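Local atomic coordinates of jacalin-type lectin domain-containing protein (Musa acuminata, PDB entry 7KMU), a protein that binds mannose as a jacalin-related plant lectin, a sugar-binding activity that probably underlies its antiviral and mitogenic effects. Residues 4-9 against 123-128; 40-45 against 53-58; 87-92 against 133-138. All coordinates share one frame; numbering follows the deposited sequence.

Contact 1: 4-9 against 123-128; sequences AIKVGT and GFFGRA
K6 lays the aliphatic end of its side chain over one face of the F125 ring. Its CE sits 3.6 Å above the ring plane, over the centre, with F125 CD1 the ring atom closest to it. The ammonium rides just beyond, K6 NZ standing 4.4 Å from the centroid of the F125 ring and 16° off the ring normal, so a cation-pi contact backs the CH-pi contact of CE. A bend at chi3 (75°) turns the K6 chain back over the ring after K6 CB has passed F125 CE1 at 3.7 Å. At its far end NZ forms a salt bridge with D19 on strand 16-19, the neighbour of 118-128 at the other margin of the sheet.

The remaining neighbours approach F125 obliquely. The carbonyl of V7 brings its O to 3.5 Å from F125 CZ, and the methyl CG2 of T9 lies 3.6 Å from F125 CE2, that methyl also closing on G126 CA. Between G8 and T9 the peptide is cis, and G8 has backbone angles at which a side chain would collide with the preceding carbonyl.

Segments 4-9 and 123-128 run roughly parallel, 25° apart, yet are not adjacent: strand 132-140 lies between them, hydrogen-bonded to both, in one four-stranded antiparallel sheet of the beta-prism fold. F125 reaches across this middle strand over G136, whose missing side chain leaves the passage clear. At the outer edge, K6 and V7 pair with a strand of the second subunit, carrying the sheet across the dimer interface.

Since D19 and the pi face of F125 both engage one ammonium, the lysine is probably kept charged, held by an anion and a ring face.

Contact 2: 40-45 against 53-58; sequences IEITFT and QHYGGT. With EDO (1,2-ethanediol), chain F.
Four backbone hydrogen bonds tie I40 to Y55 and I42 to Q53, two for each pair, in antiparallel register. Donor-acceptor lengths are close to uniform, from 2.9 Å for Y55 N to I40 O up to 3.0 Å for I40 N to Y55 O. Between them E41 and H54 form the non-hydrogen-bonded pair, where the CA-H of E41 points at Q53 O, 3.2 Å from CA.

Polar side chains gather on the face carrying E41 and H54. E41 holds CG anti to its backbone N (chi1 -177°) and stays extended, which carries the carboxylate to the edge of the H54 ring; OE2 comes within 3.4 Å of H54 CD2, near the ring plane, with carboxylate and ring 65° apart. The ion pair of OE2 with K30 is long and weak. The other oxygen, E41 OE1, accepts a hydrogen bond of 2.8 Å from O1 of an ethanediol, probably from the crystallisation liquor. T43 OG1 stands 2.7 Å from the same O1, and S28 also binds this molecule.

Strands 37-46 and 49-56 make a beta hairpin at one margin of a four-stranded antiparallel sheet of the beta prism, with 49-56 as its outer strand.

Apolar contacts occupy the opposite face. I42 puts CD1 at the edge of the Y55 ring, 3.8 Å from CE2, the two side chains crossing at about a right angle. The Y55 ring also stacks with W18. Further along, Q53 bends at chi2 and brings CG to the edge of the F44 ring, 3.9 Å from CE1, while its amide NE2 turns to E51.

Contact 3: 87-92 against 133-138; sequences TIIGKL and DAIGVY. With EDO (1,2-ethanediol), chain E.
L92 and I135 meet tip to tip, CD2 against CD1 at 3.9 Å, where two different sheets of the beta prism come together. The strands diverge steeply, 65° apart in direction, and the branched side chains fill the angle between them. I89 crosses I135 at about a right angle: its CG1 lies 4.1 Å from I135 CG2, with CD1 of I89 nearly as close to the same methyl. I135 can serve both partners because CG1 stands anti to its backbone N (chi1 -164°), sending CD1 out toward L92 while CG2 remains beside I89.

Towards the start of both segments the backbones touch. The CA-H of I88 is aimed at D133 O, with 3.5 Å from CA to O. I88 and D133 lie aslant to each other, and the methyl CG2 of I88 passes close to D133 OD2. A hydrogen bond between I89 and I132 joins the main chains just ahead of D133. D133 and A134 face R127 together in a classic beta bulge.

The D133 carboxylate, besides brushing I88 CG2 with OD2, binds an ethanediol and a water. In mannose-binding jacalin relatives the aspartate that ends the GXXXD motif binds sugar hydroxyls, and D133 probably does so here. The ethanediol, probably from the crystallisation liquor, may mark a comparable place: each hydroxyl donates to one carboxylate oxygen, and F131 N binds it as well. On the T87 side the water donates both its hydrogens, to T87 O and to D133 OD2, at 2.7 Å each.

Contacts 1 and 3 are closely knit, their centres 9 Å apart: segment 133-138 is the strand between 4-9 and 123-128, probably hydrogen-bonded through F125 O to G136 N (2.7 Å) and V7 O to V137 N (2.9 Å). Contact 2 belongs to another sheet, its centre 14 Å from that of contact 1 and 13 Å from that of contact 3. It reaches the shared core through I42 CG1 on F124 CD1 (3.9 Å) and I40 CD1 on I135 CD1 (4.1 Å). Beside D133, at one probable sugar site, A128 CA packs 3.3 Å from D133 OD1, and A128 CB meets G56 N at 3.6 Å, so A128 links segment 53-58 to the surroundings of D133.

Contact 1: 4-9 against 123-128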
ATOM      1  N   ALA B   4      10.504 -10.990   5.932  1.00 12.54           N
ATOM      2  CA  ALA B   4       9.190 -10.777   5.291  1.00 10.85           C
ATOM      3  C   ALA B   4       8.911  -9.302   5.049  1.00 12.50           C
ATOM      4  O   ALA B   4       9.475  -8.424   5.712  1.00 12.08           O
ATOM      5  CB  ALA B   4       8.074 -11.364   6.148  1.00 11.35           C
ATOM      6  N   ILE B   5       8.026  -9.030   4.077  1.00  8.04           N
ATOM      7  CA  ILE B   5       7.562  -7.679   3.788  1.00  7.41           C
ATOM      8  C   ILE B   5       6.048  -7.720   3.983  1.00 10.04           C
ATOM      9  O   ILE B   5       5.344  -8.458   3.277  1.00  9.16           O
ATOM     10  CB  ILE B   5       7.961  -7.168   2.376  1.00 10.15           C
ATOM     11  CG1 ILE B   5       9.499  -7.013   2.280  1.00 11.65           C
ATOM     12  CG2 ILE B   5       7.229  -5.840   2.085  1.00  9.90           C
ATOM     13  CD1 ILE B   5      10.045  -6.629   0.945  1.00 21.80           C
ATOM     14  N   LYS B   6       5.556  -6.964   4.968  1.00  7.34           N
ATOM     15  CA  LYS B   6       4.134  -6.899   5.303  1.00  7.14           C
ATOM     16  C   LYS B   6       3.651  -5.480   5.196  1.00  9.37           C
ATOM     17  O   LYS B   6       4.245  -4.593   5.799  1.00  9.45           O
ATOM     18  CB  LYS B   6       3.882  -7.401   6.731  1.00  8.77           C
ATOM     19  CG  LYS B   6       4.097  -8.910   6.872  1.00 10.57           C
ATOM     20  CD  LYS B   6       4.070  -9.354   8.336  1.00 12.12           C
ATOM     21  CE  LYS B   6       2.669  -9.374   8.918  1.00 13.58           C
ATOM     22  NZ  LYS B   6       2.666  -9.822  10.354  1.00 15.98           N
ATOM     23  N   VAL B   7       2.582  -5.258   4.412  1.00  6.69           N
ATOM     24  CA  VAL B   7       1.985  -3.932   4.260  1.00  7.06           C
ATOM     25  C   VAL B   7       0.562  -3.964   4.772  1.00 10.07           C
ATOM     26  O   VAL B   7      -0.173  -4.918   4.530  1.00  9.29           O
ATOM     27  CB  VAL B   7       2.123  -3.316   2.852  1.00 10.44           C
ATOM     28  CG1 VAL B   7       3.590  -3.105   2.496  1.00 10.34           C
ATOM     29  CG2 VAL B   7       1.430  -4.166   1.778  1.00 11.28           C
ATOM     30  N   GLY B   8       0.211  -2.939   5.523  1.00  9.44           N
ATOM     31  CA  GLY B   8      -1.076  -2.855   6.188  1.00  9.16           C
ATOM     32  C   GLY B   8      -0.859  -2.673   7.682  1.00 11.05           C
ATOM     33  O   GLY B   8       0.275  -2.418   8.112  1.00 12.15           O
ATOM     34  N   THR B   9      -1.914  -2.774   8.500  1.00  8.80           N
ATOM     35  CA  THR B   9      -3.270  -3.052   8.032  1.00  8.36           C
ATOM     36  C   THR B   9      -4.005  -1.784   7.637  1.00 11.04           C
ATOM     37  O   THR B   9      -3.617  -0.662   7.992  1.00 11.33           O
ATOM     38  CB  THR B   9      -4.106  -3.716   9.164  1.00 11.12           C
ATOM     39  OG1 THR B   9      -4.141  -2.846  10.300  1.00 13.81           O
ATOM     40  CG2 THR B   9      -3.574  -5.089   9.588  1.00 12.37           C
ATOM     41  N   GLY B 123       0.254 -13.538   0.719  1.00  8.81           N
ATOM     42  CA  GLY B 123      -0.375 -13.921   1.972  1.00  8.90           C
ATOM     43  C   GLY B 123      -1.099 -12.752   2.587  1.00 10.11           C
ATOM     44  O   GLY B 123      -1.025 -11.628   2.081  1.00  9.18           O
ATOM     45  N   PHE B 124      -1.790 -13.018   3.690  1.00  7.66           N
ATOM     46  CA  PHE B 124      -2.636 -12.019   4.338  1.00  7.35           C
ATOM     47  C   PHE B 124      -2.498 -12.049   5.846  1.00 10.10           C
ATOM     48  O   PHE B 124      -2.131 -13.075   6.435  1.00  9.86           O
ATOM     49  CB  PHE B 124      -4.125 -12.326   4.010  1.00  8.58           C
ATOM     50  CG  PHE B 124      -4.475 -12.206   2.546  1.00  9.25           C
ATOM     51  CD1 PHE B 124      -4.343 -13.295   1.693  1.00 11.32           C
ATOM     52  CD2 PHE B 124      -4.892 -10.992   2.013  1.00 10.35           C
ATOM     53  CE1 PHE B 124      -4.615 -13.170   0.322  1.00 11.64           C
ATOM     54  CE2 PHE B 124      -5.193 -10.875   0.647  1.00 11.89           C
ATOM     55  CZ  PHE B 124      -5.050 -11.966  -0.186  1.00 10.74           C
ATOM     56  N   PHE B 125      -2.838 -10.933   6.472  1.00  7.16           N
ATOM     57  CA  PHE B 125      -2.941 -10.822   7.917  1.00  7.04           C
ATOM     58  C   PHE B 125      -3.991  -9.752   8.202  1.00  9.83           C
ATOM     59  O   PHE B 125      -4.411  -9.055   7.276  1.00  8.70           O
ATOM     60  CB  PHE B 125      -1.579 -10.486   8.575  1.00  7.84           C
ATOM     61  CG  PHE B 125      -1.005  -9.140   8.201  1.00  8.13           C
ATOM     62  CD1 PHE B 125      -0.362  -8.953   6.983  1.00  9.21           C
ATOM     63  CD2 PHE B 125      -1.072  -8.069   9.085  1.00  8.70           C
ATOM     64  CE1 PHE B 125       0.182  -7.707   6.641  1.00  8.82           C
ATOM     65  CE2 PHE B 125      -0.528  -6.826   8.743  1.00 10.53           C
ATOM     66  CZ  PHE B 125       0.094  -6.656   7.517  1.00  8.32           C
ATOM     67  N   GLY B 126      -4.419  -9.623   9.449  1.00  8.34           N
ATOM     68  CA  GLY B 126      -5.405  -8.589   9.763  1.00  7.67           C
ATOM     69  C   GLY B 126      -6.028  -8.770  11.119  1.00  9.86           C
ATOM     70  O   GLY B 126      -5.397  -9.332  12.019  1.00 10.02           O
ATOM     71  N   ARG B 127      -7.262  -8.276  11.259  1.00  7.57           N
ATOM     72  CA  ARG B 127      -8.055  -8.393  12.482  0.50  7.62           C
ATOM     73  C   ARG B 127      -9.442  -8.886  12.080  1.00 10.82           C
ATOM     74  O   ARG B 127      -9.912  -8.547  10.989  1.00  9.83           O
ATOM     75  CB  ARG B 127      -8.154  -7.041  13.200  0.50  8.87           C
ATOM     76  CG  ARG B 127      -6.795  -6.470  13.637  0.50  9.10           C
ATOM     77  CD  ARG B 127      -6.958  -5.233  14.496  0.50 12.49           C
ATOM     78  NE  ARG B 127      -7.450  -5.556  15.837  0.50 12.80           N
ATOM     79  CZ  ARG B 127      -6.674  -5.720  16.906  0.50 27.84           C
ATOM     80  NH1 ARG B 127      -5.356  -5.595  16.806  0.50 18.71           N
ATOM     81  NH2 ARG B 127      -7.212  -5.993  18.087  0.50 18.94           N
ATOM     82  N   ALA B 128     -10.085  -9.683  12.927  1.00  8.86           N
ATOM     83  CA  ALA B 128     -11.416 -10.212  12.603  1.00  8.61           C
ATOM     84  C   ALA B 128     -12.158 -10.612  13.849  1.00 12.04           C
ATOM     85  O   ALA B 128     -11.538 -10.963  14.847  1.00 12.19           O
ATOM     86  CB  ALA B 128     -11.299 -11.428  11.684  1.00  9.44           C
TER

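Contact 2: 40-45 against 53-58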
ATOM      1  N   ILE B  40     -12.877 -13.965   5.071  1.00  8.77           N
ATOM      2  CA  ILE B  40     -11.937 -14.323   4.024  1.00  7.60           C
ATOM      3  C   ILE B  40     -11.359 -15.666   4.412  1.00 10.86           C
ATOM      4  O   ILE B  40     -10.988 -15.878   5.571  1.00 10.75           O
ATOM      5  CB  ILE B  40     -10.869 -13.228   3.717  1.00  9.65           C
ATOM      6  CG1 ILE B  40     -10.028 -13.593   2.460  1.00 10.62           C
ATOM      7  CG2 ILE B  40      -9.971 -12.904   4.939  1.00 11.15           C
ATOM      8  CD1 ILE B  40      -9.179 -12.432   1.844  1.00 14.15           C
ATOM      9  N   GLU B  41     -11.344 -16.588   3.461  1.00  9.02           N
ATOM     10  CA  GLU B  41     -10.803 -17.922   3.673  1.00  9.18           C
ATOM     11  C   GLU B  41      -9.767 -18.170   2.590  1.00 11.64           C
ATOM     12  O   GLU B  41     -10.029 -17.904   1.416  1.00 11.73           O
ATOM     13  CB  GLU B  41     -11.938 -18.954   3.617  1.00 10.83           C
ATOM     14  CG  GLU B  41     -11.482 -20.370   3.894  1.00 15.22           C
ATOM     15  CD  GLU B  41     -12.596 -21.375   3.707  1.00 28.93           C
ATOM     16  OE1 GLU B  41     -12.667 -21.979   2.615  1.00 25.18           O
ATOM     17  OE2 GLU B  41     -13.410 -21.542   4.641  1.00 28.61           O
ATOM     18  N   ILE B  42      -8.564 -18.627   2.976  1.00  8.74           N
ATOM     19  CA  ILE B  42      -7.490 -18.843   2.011  1.00  7.89           C
ATOM     20  C   ILE B  42      -7.006 -20.272   2.089  1.00  9.93           C
ATOM     21  O   ILE B  42      -6.773 -20.781   3.190  1.00 10.32           O
ATOM     22  CB  ILE B  42      -6.284 -17.860   2.216  1.00 10.47           C
ATOM     23  CG1 ILE B  42      -6.722 -16.379   2.335  1.00 11.42           C
ATOM     24  CG2 ILE B  42      -5.238 -18.013   1.117  1.00 11.29           C
ATOM     25  CD1 ILE B  42      -6.795 -15.874   3.786  1.00 13.89           C
ATOM     26  N   THR B  43      -6.861 -20.913   0.928  1.00  9.08           N
ATOM     27  CA  THR B  43      -6.240 -22.228   0.826  1.00  8.35           C
ATOM     28  C   THR B  43      -4.877 -21.952   0.195  1.00 11.49           C
ATOM     29  O   THR B  43      -4.782 -21.326  -0.871  1.00 10.78           O
ATOM     30  CB  THR B  43      -7.085 -23.212   0.020  1.00 12.19           C
ATOM     31  OG1 THR B  43      -8.287 -23.466   0.741  1.00 14.91           O
ATOM     32  CG2 THR B  43      -6.360 -24.552  -0.205  1.00 13.63           C
ATOM     33  N   PHE B  44      -3.812 -22.378   0.871  1.00  9.41           N
ATOM     34  CA  PHE B  44      -2.467 -22.099   0.429  1.00  9.25           C
ATOM     35  C   PHE B  44      -1.532 -23.255   0.705  1.00 11.90           C
ATOM     36  O   PHE B  44      -1.811 -24.080   1.578  1.00 11.83           O
ATOM     37  CB  PHE B  44      -1.956 -20.818   1.112  1.00 10.53           C
ATOM     38  CG  PHE B  44      -1.920 -20.911   2.615  1.00 10.74           C
ATOM     39  CD1 PHE B  44      -3.040 -20.592   3.376  1.00 12.10           C
ATOM     40  CD2 PHE B  44      -0.758 -21.301   3.278  1.00 13.85           C
ATOM     41  CE1 PHE B  44      -3.014 -20.700   4.769  1.00 13.97           C
ATOM     42  CE2 PHE B  44      -0.734 -21.412   4.670  1.00 16.01           C
ATOM     43  CZ  PHE B  44      -1.850 -21.079   5.407  1.00 13.71           C
ATOM     44  N   THR B  45      -0.392 -23.255   0.010  1.00  9.51           N
ATOM     45  CA  THR B  45       0.617 -24.303   0.112  1.00  9.68           C
ATOM     46  C   THR B  45       1.957 -23.731   0.547  1.00 12.92           C
ATOM     47  O   THR B  45       2.399 -22.698   0.036  1.00 12.90           O
ATOM     48  CB  THR B  45       0.702 -25.068  -1.202  1.00 12.62           C
ATOM     49  OG1 THR B  45      -0.577 -25.643  -1.482  1.00 13.68           O
ATOM     50  CG2 THR B  45       1.748 -26.200  -1.152  1.00 13.70           C
ATOM     51  N   GLN B  53      -7.459 -21.729   5.876  1.00 11.70           N
ATOM     52  CA  GLN B  53      -7.670 -20.937   7.068  1.00 11.29           C
ATOM     53  C   GLN B  53      -8.796 -19.959   6.812  1.00 13.23           C
ATOM     54  O   GLN B  53      -8.770 -19.257   5.794  1.00 11.67           O
ATOM     55  CB  GLN B  53      -6.401 -20.188   7.477  1.00 12.70           C
ATOM     56  CG  GLN B  53      -5.261 -21.081   7.967  1.00 18.28           C
ATOM     57  CD  GLN B  53      -5.470 -21.654   9.361  1.00 42.09           C
ATOM     58  OE1 GLN B  53      -6.358 -21.245  10.127  1.00 36.24           O
ATOM     59  NE2 GLN B  53      -4.638 -22.618   9.727  1.00 36.11           N
ATOM     60  N   HIS B  54      -9.761 -19.890   7.741  1.00 11.80           N
ATOM     61  CA  HIS B  54     -10.927 -19.007   7.678  1.00 11.14           C
ATOM     62  C   HIS B  54     -10.801 -17.939   8.746  1.00 13.67           C
ATOM     63  O   HIS B  54     -10.519 -18.243   9.911  1.00 12.24           O
ATOM     64  CB  HIS B  54     -12.212 -19.829   7.913  1.00 11.57           C
ATOM     65  CG  HIS B  54     -13.489 -19.057   7.766  1.00 14.49           C
ATOM     66  ND1 HIS B  54     -13.971 -18.241   8.777  1.00 16.93           N
ATOM     67  CD2 HIS B  54     -14.366 -19.046   6.738  1.00 16.04           C
ATOM     68  CE1 HIS B  54     -15.113 -17.746   8.323  1.00 15.87           C
ATOM     69  NE2 HIS B  54     -15.385 -18.197   7.098  1.00 16.30           N
ATOM     70  N   TYR B  55     -11.031 -16.678   8.352  1.00 10.61           N
ATOM     71  CA  TYR B  55     -10.986 -15.521   9.232  1.00 10.45           C
ATOM     72  C   TYR B  55     -12.292 -14.755   9.102  1.00 11.88           C
ATOM     73  O   TYR B  55     -12.810 -14.622   7.994  1.00 10.29           O
ATOM     74  CB  TYR B  55      -9.781 -14.634   8.874  1.00 11.66           C
ATOM     75  CG  TYR B  55      -8.485 -15.421   8.827  1.00 12.40           C
ATOM     76  CD1 TYR B  55      -7.878 -15.868   9.994  1.00 14.24           C
ATOM     77  CD2 TYR B  55      -7.903 -15.774   7.612  1.00 13.42           C
ATOM     78  CE1 TYR B  55      -6.703 -16.622   9.959  1.00 15.00           C
ATOM     79  CE2 TYR B  55      -6.724 -16.523   7.563  1.00 14.58           C
ATOM     80  CZ  TYR B  55      -6.129 -16.941   8.743  1.00 16.90           C
ATOM     81  OH  TYR B  55      -4.953 -17.660   8.715  1.00 20.17           O
ATOM     82  N   GLY B  56     -12.830 -14.311  10.227  1.00  9.30           N
ATOM     83  CA  GLY B  56     -14.105 -13.599  10.257  1.00 10.06           C
ATOM     84  C   GLY B  56     -15.270 -14.475  10.676  1.00 14.31           C
ATOM     85  O   GLY B  56     -15.082 -15.606  11.150  1.00 14.89           O
ATOM     86  N   GLY B  57     -16.472 -13.953  10.472  1.00 10.92           N
ATOM     87  CA  GLY B  57     -17.715 -14.597  10.886  1.00 10.84           C
ATOM     88  C   GLY B  57     -18.365 -15.530   9.894  1.00 13.21           C
ATOM     89  O   GLY B  57     -17.742 -15.981   8.927  1.00 11.72           O
ATOM     90  N   THR B  58     -19.645 -15.842  10.164  1.00 12.10           N
ATOM     91  CA  THR B  58     -20.374 -16.818   9.355  1.00 11.92           C
ATOM     92  C   THR B  58     -21.381 -16.209   8.362  1.00 15.39           C
ATOM     93  O   THR B  58     -22.070 -16.960   7.668  1.00 15.73           O
ATOM     94  CB  THR B  58     -21.066 -17.826  10.302  1.00 18.83           C
ATOM     95  OG1 THR B  58     -21.990 -17.107  11.119  1.00 20.96           O
ATOM     96  CG2 THR B  58     -20.072 -18.579  11.191  1.00 18.76           C
TER
HETATM   97  C1  EDO F 202     -10.446 -20.946  -0.115  1.00 22.24           C
HETATM   98  O1  EDO F 202     -10.420 -21.869   0.935  1.00 25.25           O
HETATM   99  C2  EDO F 202     -11.594 -21.337  -1.064  1.00 26.26           C
HETATM  100  O2  EDO F 202     -11.310 -22.566  -1.725  1.00 29.76           O

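Contact 3: 87-92 against 133-138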
ATOM      1  N   THR B  87     -15.610   0.116  12.806  1.00 11.51           N
ATOM      2  CA  THR B  87     -14.782   0.528  11.667  1.00 10.62           C
ATOM      3  C   THR B  87     -14.215  -0.781  11.107  1.00 12.02           C
ATOM      4  O   THR B  87     -13.405  -1.428  11.768  1.00 12.39           O
ATOM      5  CB  THR B  87     -13.672   1.508  12.106  1.00 14.33           C
ATOM      6  OG1 THR B  87     -14.271   2.669  12.694  1.00 16.61           O
ATOM      7  CG2 THR B  87     -12.787   1.949  10.947  1.00 15.01           C
ATOM      8  N   ILE B  88     -14.677  -1.198   9.923  1.00  8.83           N
ATOM      9  CA  ILE B  88     -14.306  -2.502   9.347  1.00  8.45           C
ATOM     10  C   ILE B  88     -14.068  -2.379   7.828  1.00 10.84           C
ATOM     11  O   ILE B  88     -14.189  -1.290   7.262  1.00 10.43           O
ATOM     12  CB  ILE B  88     -15.433  -3.551   9.651  1.00 10.22           C
ATOM     13  CG1 ILE B  88     -16.758  -3.181   8.953  1.00 10.62           C
ATOM     14  CG2 ILE B  88     -15.656  -3.764  11.180  1.00  9.52           C
ATOM     15  CD1 ILE B  88     -17.833  -4.274   9.016  1.00 13.18           C
ATOM     16  N   ILE B  89     -13.782  -3.507   7.166  1.00  7.83           N
ATOM     17  CA  ILE B  89     -13.632  -3.529   5.702  1.00  6.74           C
ATOM     18  C   ILE B  89     -15.037  -3.715   5.100  1.00 10.23           C
ATOM     19  O   ILE B  89     -15.725  -4.708   5.385  1.00 10.42           O
ATOM     20  CB  ILE B  89     -12.643  -4.638   5.257  1.00  8.69           C
ATOM     21  CG1 ILE B  89     -11.273  -4.517   5.974  1.00  9.00           C
ATOM     22  CG2 ILE B  89     -12.479  -4.643   3.708  1.00  9.38           C
ATOM     23  CD1 ILE B  89     -10.567  -3.112   5.812  1.00 11.17           C
ATOM     24  N   GLY B  90     -15.457  -2.743   4.284  1.00  8.54           N
ATOM     25  CA  GLY B  90     -16.787  -2.757   3.689  1.00  8.51           C
ATOM     26  C   GLY B  90     -16.828  -3.225   2.249  1.00 10.39           C
ATOM     27  O   GLY B  90     -17.881  -3.671   1.784  1.00 10.66           O
ATOM     28  N   LYS B  91     -15.687  -3.104   1.526  1.00  8.48           N
ATOM     29  CA  LYS B  91     -15.564  -3.519   0.128  1.00  8.10           C
ATOM     30  C   LYS B  91     -14.167  -4.051  -0.083  1.00  9.33           C
ATOM     31  O   LYS B  91     -13.219  -3.537   0.515  1.00  8.96           O
ATOM     32  CB  LYS B  91     -15.792  -2.342  -0.827  1.00 11.44           C
ATOM     33  CG  LYS B  91     -17.244  -2.122  -1.161  1.00 20.20           C
ATOM     34  CD  LYS B  91     -17.410  -1.178  -2.349  1.00 20.66           C
ATOM     35  CE  LYS B  91     -18.868  -1.012  -2.620  1.00 25.43           C
ATOM     36  NZ  LYS B  91     -19.118  -0.155  -3.804  1.00 20.58           N
ATOM     37  N   LEU B  92     -14.028  -5.096  -0.920  1.00  7.50           N
ATOM     38  CA  LEU B  92     -12.729  -5.675  -1.192  1.00  7.50           C
ATOM     39  C   LEU B  92     -12.686  -6.279  -2.594  1.00 10.02           C
ATOM     40  O   LEU B  92     -13.647  -6.919  -3.028  1.00  9.32           O
ATOM     41  CB  LEU B  92     -12.416  -6.765  -0.137  1.00  8.08           C
ATOM     42  CG  LEU B  92     -10.974  -7.279  -0.074  1.00 11.57           C
ATOM     43  CD1 LEU B  92      -9.981  -6.149   0.301  1.00 11.38           C
ATOM     44  CD2 LEU B  92     -10.864  -8.425   0.945  1.00 13.05           C
ATOM     45  N   ASP B 133     -12.333  -6.858  10.347  1.00  7.89           N
ATOM     46  CA  ASP B 133     -12.073  -5.513  10.859  1.00  7.31           C
ATOM     47  C   ASP B 133     -10.953  -4.833  10.094  1.00  9.76           C
ATOM     48  O   ASP B 133     -10.997  -3.620   9.884  1.00  9.54           O
ATOM     49  CB  ASP B 133     -11.655  -5.594  12.339  1.00  8.73           C
ATOM     50  CG  ASP B 133     -12.766  -6.125  13.226  1.00 12.39           C
ATOM     51  OD1 ASP B 133     -12.998  -7.356  13.213  1.00 10.97           O
ATOM     52  OD2 ASP B 133     -13.419  -5.306  13.905  1.00 12.92           O
ATOM     53  N   ALA B 134      -9.904  -5.600   9.752  1.00  7.81           N
ATOM     54  CA  ALA B 134      -8.713  -5.040   9.113  1.00  7.52           C
ATOM     55  C   ALA B 134      -7.998  -6.083   8.291  1.00  8.98           C
ATOM     56  O   ALA B 134      -8.119  -7.290   8.555  1.00  8.32           O
ATOM     57  CB  ALA B 134      -7.770  -4.488  10.175  1.00  8.36           C
ATOM     58  N   ILE B 135      -7.248  -5.627   7.289  1.00  7.47           N
ATOM     59  CA  ILE B 135      -6.543  -6.542   6.405  1.00  6.97           C
ATOM     60  C   ILE B 135      -5.205  -5.952   5.973  1.00  8.97           C
ATOM     61  O   ILE B 135      -5.037  -4.734   5.934  1.00  8.93           O
ATOM     62  CB  ILE B 135      -7.463  -6.928   5.203  1.00  9.69           C
ATOM     63  CG1 ILE B 135      -6.931  -8.184   4.445  1.00 10.55           C
ATOM     64  CG2 ILE B 135      -7.738  -5.727   4.266  1.00 10.27           C
ATOM     65  CD1 ILE B 135      -8.021  -8.906   3.544  1.00 17.64           C
ATOM     66  N   GLY B 136      -4.276  -6.837   5.671  1.00  7.26           N
ATOM     67  CA  GLY B 136      -2.943  -6.506   5.191  1.00  6.97           C
ATOM     68  C   GLY B 136      -2.426  -7.647   4.353  1.00  8.01           C
ATOM     69  O   GLY B 136      -3.023  -8.740   4.330  1.00  7.23           O
ATOM     70  N   VAL B 137      -1.310  -7.407   3.646  1.00  6.75           N
ATOM     71  CA  VAL B 137      -0.733  -8.425   2.778  1.00  6.57           C
ATOM     72  C   VAL B 137       0.759  -8.612   2.938  1.00  8.28           C
ATOM     73  O   VAL B 137       1.468  -7.673   3.302  1.00  7.49           O
ATOM     74  CB  VAL B 137      -1.070  -8.170   1.279  1.00  9.65           C
ATOM     75  CG1 VAL B 137      -2.563  -8.378   0.997  1.00 10.01           C
ATOM     76  CG2 VAL B 137      -0.613  -6.786   0.813  1.00  9.71           C
ATOM     77  N   TYR B 138       1.231  -9.829   2.622  1.00  6.79           N
ATOM     78  CA  TYR B 138       2.650 -10.134   2.495  1.00  6.24           C
ATOM     79  C   TYR B 138       3.019  -9.896   1.033  1.00  9.38           C
ATOM     80  O   TYR B 138       2.222 -10.199   0.131  1.00  8.91           O
ATOM     81  CB  TYR B 138       2.908 -11.613   2.796  1.00  7.25           C
ATOM     82  CG  TYR B 138       2.920 -11.918   4.270  1.00  7.77           C
ATOM     83  CD1 TYR B 138       1.736 -12.121   4.972  1.00  8.03           C
ATOM     84  CD2 TYR B 138       4.117 -11.979   4.978  1.00  8.39           C
ATOM     85  CE1 TYR B 138       1.742 -12.419   6.331  1.00  8.13           C
ATOM     86  CE2 TYR B 138       4.138 -12.278   6.337  1.00  9.46           C
ATOM     87  CZ  TYR B 138       2.950 -12.488   7.013  1.00  9.94           C
ATOM     88  OH  TYR B 138       2.998 -12.768   8.354  1.00 11.46           O
TER
HETATM   89  C1  EDO E 201     -16.332  -7.051  14.153  1.00 12.30           C
HETATM   90  O1  EDO E 201     -15.545  -8.127  13.636  1.00 11.27           O
HETATM   91  C2  EDO E 201     -16.170  -6.903  15.685  1.00 15.04           C
HETATM   92  O2  EDO E 201     -14.861  -6.483  16.020  1.00 18.45           O
HETATM   93  O   HOH W   1     -12.730  -2.721  14.051  1.00 13.39           O